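Local coordinates for protein tyrosine--tRNA ligase, mitochondrial (Coccidioides posadasii, PDB 5IJX) that probably attaches tyrosine to mitochondrial tRNA(Tyr) at the expense of ATP, this chain being its class I catalytic core, without the protein's C-terminal part, at residues K34-F37 and L38-L41; D125-T128 and R129-N132. All blocks are in the same frame, centred on the assembly; numbering follows the deposited sequence.

Contact 1. Residues K34-F37 and L38-L41; sequences KQSF and LSFL
Gln-35 reaches along the start of helix 37-43 and lays its amide beside Ser-39 and Phe-40. Its CB starts an extended chain, with CG anti to the backbone N (chi1 -174°). CG passes 3.6 Å from Ser-39 OG, and CD comes 3.9 Å from the backbone N of Phe-40. There the amide divides: NE2 donates to Ser-39 OG at 3.0 Å, a bent bond whose acceptor lies 29° out of the amide plane, while OE1 lies at the edge of the Phe-40 ring, 3.8 Å from Phe-40 CD1, with amide and ring planes 69° apart. A second hydrogen bond from NE2, to Glu-43, ties the same amide to the next turn; a long side chain with a donor at its end suits this place.

Ser-36 stands at the N-cap, and its short side chain lets OG reach forward over the first turn and accept from Ser-39 N at 3.2 Å. The same OG is also hydrogen-bonded to Asp-58 of helix 54-63. On the buried side the flat ring of Phe-37 receives Leu-41 over one face, with Leu-41 CG 4.3 Å from the ring centroid in a CH-pi contact and Leu-41 CD1 3.6 Å from Phe-37 CE2. Trp-92 and His-96 also pack against Phe-37. The arrangement is a serine N-cap at the start of helix 37-43, with an i to i+4 aromatic-aliphatic pair, Phe-37 and Leu-41, packed against helix 84-95.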
# COMPACT_ATOMS: atom_id res chain seq x y z
N LYS A 34 33.16 -19.01 -27.52
CA LYS A 34 32.92 -19.24 -26.10
C LYS A 34 31.43 -19.49 -25.85
O LYS A 34 30.57 -19.02 -26.60
CB LYS A 34 33.39 -18.05 -25.25
CG LYS A 34 33.22 -18.26 -23.75
CD LYS A 34 33.90 -17.17 -22.94
CE LYS A 34 33.67 -17.37 -21.45
NZ LYS A 34 34.84 -16.94 -20.63
N GLN A 35 31.15 -20.25 -24.80
CA GLN A 35 29.78 -20.58 -24.45
C GLN A 35 29.15 -19.47 -23.62
O GLN A 35 29.76 -18.94 -22.70
CB GLN A 35 29.72 -21.90 -23.67
CG GLN A 35 28.30 -22.38 -23.39
CD GLN A 35 28.26 -23.65 -22.56
OE1 GLN A 35 29.07 -23.84 -21.65
NE2 GLN A 35 27.31 -24.53 -22.87
N SER A 36 27.91 -19.13 -23.96
CA SER A 36 27.18 -18.10 -23.23
C SER A 36 26.89 -18.58 -21.80
O SER A 36 26.95 -19.77 -21.49
CB SER A 36 25.88 -17.75 -23.93
OG SER A 36 24.92 -18.77 -23.77
N PHE A 37 26.56 -17.62 -20.94
CA PHE A 37 26.30 -17.94 -19.54
C PHE A 37 25.00 -18.71 -19.38
O PHE A 37 24.93 -19.69 -18.62
CB PHE A 37 26.28 -16.66 -18.71
CG PHE A 37 26.11 -16.89 -17.24
CD1 PHE A 37 27.14 -17.46 -16.50
CD2 PHE A 37 24.94 -16.53 -16.59
CE1 PHE A 37 26.99 -17.68 -15.14
CE2 PHE A 37 24.79 -16.74 -15.23
CZ PHE A 37 25.82 -17.31 -14.51
N LEU A 38 23.95 -18.29 -20.09
CA LEU A 38 22.67 -18.99 -20.00
C LEU A 38 22.80 -20.43 -20.50
O LEU A 38 22.33 -21.37 -19.84
CB LEU A 38 21.61 -18.24 -20.80
CG LEU A 38 20.18 -18.76 -20.67
CD1 LEU A 38 19.68 -18.65 -19.23
CD2 LEU A 38 19.26 -18.00 -21.61
N SER A 39 23.43 -20.62 -21.66
CA SER A 39 23.68 -21.96 -22.16
C SER A 39 24.38 -22.82 -21.11
O SER A 39 24.04 -23.99 -20.91
CB SER A 39 24.51 -21.90 -23.44
OG SER A 39 24.79 -23.19 -23.94
N PHE A 40 25.37 -22.24 -20.43
CA PHE A 40 26.09 -22.98 -19.39
C PHE A 40 25.15 -23.37 -18.26
O PHE A 40 25.11 -24.54 -17.85
CB PHE A 40 27.25 -22.14 -18.87
CG PHE A 40 27.98 -22.76 -17.72
CD1 PHE A 40 28.76 -23.89 -17.90
CD2 PHE A 40 27.89 -22.22 -16.45
CE1 PHE A 40 29.43 -24.46 -16.84
CE2 PHE A 40 28.56 -22.79 -15.39
CZ PHE A 40 29.33 -23.91 -15.58
N LEU A 41 24.38 -22.41 -17.73
CA LEU A 41 23.42 -22.74 -16.68
C LEU A 41 22.50 -23.88 -17.12
O LEU A 41 22.15 -24.75 -16.31
CB LEU A 41 22.58 -21.50 -16.32
CG LEU A 41 23.25 -20.37 -15.54
CD1 LEU A 41 22.22 -19.30 -15.22
CD2 LEU A 41 23.91 -20.87 -14.26

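Contact 2. Residues D125-T128 and R129-N132; sequences DGAT and RRAN
Thr-128, Arg-129 and Gly-126 carry most of this contact in the first turns of helix 126-154. The guanidinium of Arg-129 folds back over Gly-126, whose CA lies over one of its faces, 3.5 Å from both NH1 and NH2. A bend at chi3 (47°) folds the otherwise extended arginine chain back over the helix start. Arg-130 does likewise: one face of its guanidinium lies over the peptide joining Gly-126 to Ala-127, with CZ 3.6 Å from Gly-126 C. With no side chain at Gly-126, both guanidinium groups can probably lie close over its backbone. Arg-130 NH2 ends beside the backbone of Ala-127, with Ala-127 CB 3.7 Å away.

Thr-128 works in two directions. Its OG1 donates to Asp-125 OD1 at 2.7 Å; OD1 accepts through its syn lone pair, the side of the other carboxylate oxygen, and the bond ties the N-cap residue to the first turn. An aspartate is apt here, since its negative charge is probably favoured by the partial positive charge of the helix N-terminus. The branched side chain also places CG2, anti to the backbone N, 3.7 Å from Asn-132 ND2. Behind these side chains run ordinary helical bonds, among them Arg-130 N to Gly-126 O at 2.9 Å and Asn-132 N to Thr-128 O at 2.9 Å. The turn is largely a surface feature. It begins the long helix 126-154, which in chain order connects strand 99-104 to its sheet neighbour, strand 164-168, within the class I synthetase core.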
# COMPACT_ATOMS: atom_id res chain seq x y z
N ASP A 125 5.20 -16.07 15.01
CA ASP A 125 5.33 -14.95 15.93
C ASP A 125 6.62 -14.18 15.63
O ASP A 125 7.56 -14.70 15.03
CB ASP A 125 5.32 -15.42 17.39
CG ASP A 125 6.51 -16.29 17.73
OD1 ASP A 125 6.95 -17.07 16.87
OD2 ASP A 125 7.01 -16.19 18.88
N GLY A 126 6.65 -12.93 16.09
CA GLY A 126 7.76 -12.06 15.76
C GLY A 126 9.06 -12.49 16.40
O GLY A 126 10.10 -12.56 15.74
N ALA A 127 9.03 -12.78 17.70
CA ALA A 127 10.25 -13.18 18.41
C ALA A 127 10.99 -14.27 17.64
O ALA A 127 12.21 -14.17 17.41
CB ALA A 127 9.90 -13.66 19.82
N THR A 128 10.27 -15.31 17.21
CA THR A 128 10.88 -16.36 16.40
C THR A 128 11.42 -15.80 15.09
O THR A 128 12.56 -16.07 14.70
CB THR A 128 9.84 -17.45 16.13
OG1 THR A 128 9.46 -18.07 17.36
CG2 THR A 128 10.39 -18.51 15.18
N ARG A 129 10.60 -15.00 14.39
CA ARG A 129 10.95 -14.54 13.05
C ARG A 129 12.24 -13.73 13.07
O ARG A 129 13.05 -13.81 12.14
CB ARG A 129 9.80 -13.73 12.47
CG ARG A 129 9.83 -13.58 10.96
CD ARG A 129 8.71 -12.67 10.48
NE ARG A 129 8.63 -11.44 11.27
CZ ARG A 129 7.71 -11.18 12.19
NH1 ARG A 129 6.73 -12.04 12.45
NH2 ARG A 129 7.76 -10.03 12.85
N ARG A 130 12.45 -12.93 14.13
CA ARG A 130 13.68 -12.15 14.22
C ARG A 130 14.90 -13.06 14.32
O ARG A 130 15.91 -12.83 13.65
CB ARG A 130 13.60 -11.21 15.42
CG ARG A 130 12.47 -10.19 15.33
CD ARG A 130 12.50 -9.17 16.47
NE ARG A 130 11.88 -9.67 17.69
CZ ARG A 130 10.58 -9.61 17.95
NH1 ARG A 130 9.73 -9.09 17.07
NH2 ARG A 130 10.11 -10.08 19.10
N ALA A 131 14.82 -14.10 15.16
CA ALA A 131 15.90 -15.07 15.23
C ALA A 131 16.15 -15.71 13.87
O ALA A 131 17.30 -15.85 13.43
CB ALA A 131 15.57 -16.14 16.28
N ASN A 132 15.08 -16.12 13.18
CA ASN A 132 15.23 -16.67 11.84
C ASN A 132 16.00 -15.72 10.93
O ASN A 132 16.94 -16.12 10.24
CB ASN A 132 13.85 -16.98 11.24
CG ASN A 132 13.04 -17.94 12.10
OD1 ASN A 132 13.58 -18.58 13.00
ND2 ASN A 132 11.76 -18.05 11.81

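In the fold
Both contacts mark the start of a helix, contact 1 at helix 37-43 and contact 2 at helix 126-154, but they serve different parts of the chain. Their centres are 40 Å apart and their nearest atoms about 26 Å, on opposite sides of the chain's centre, so they do not touch. Contact 1 is partly buried, wedged among helices 7-31, 54-63 and 84-95, whereas contact 2 is at the surface, 24 Å from the centre of the chain. The side chain of Arg-129 in contact 2 lies about 12 Å from the bound tyrosine, so it does not touch the ligand.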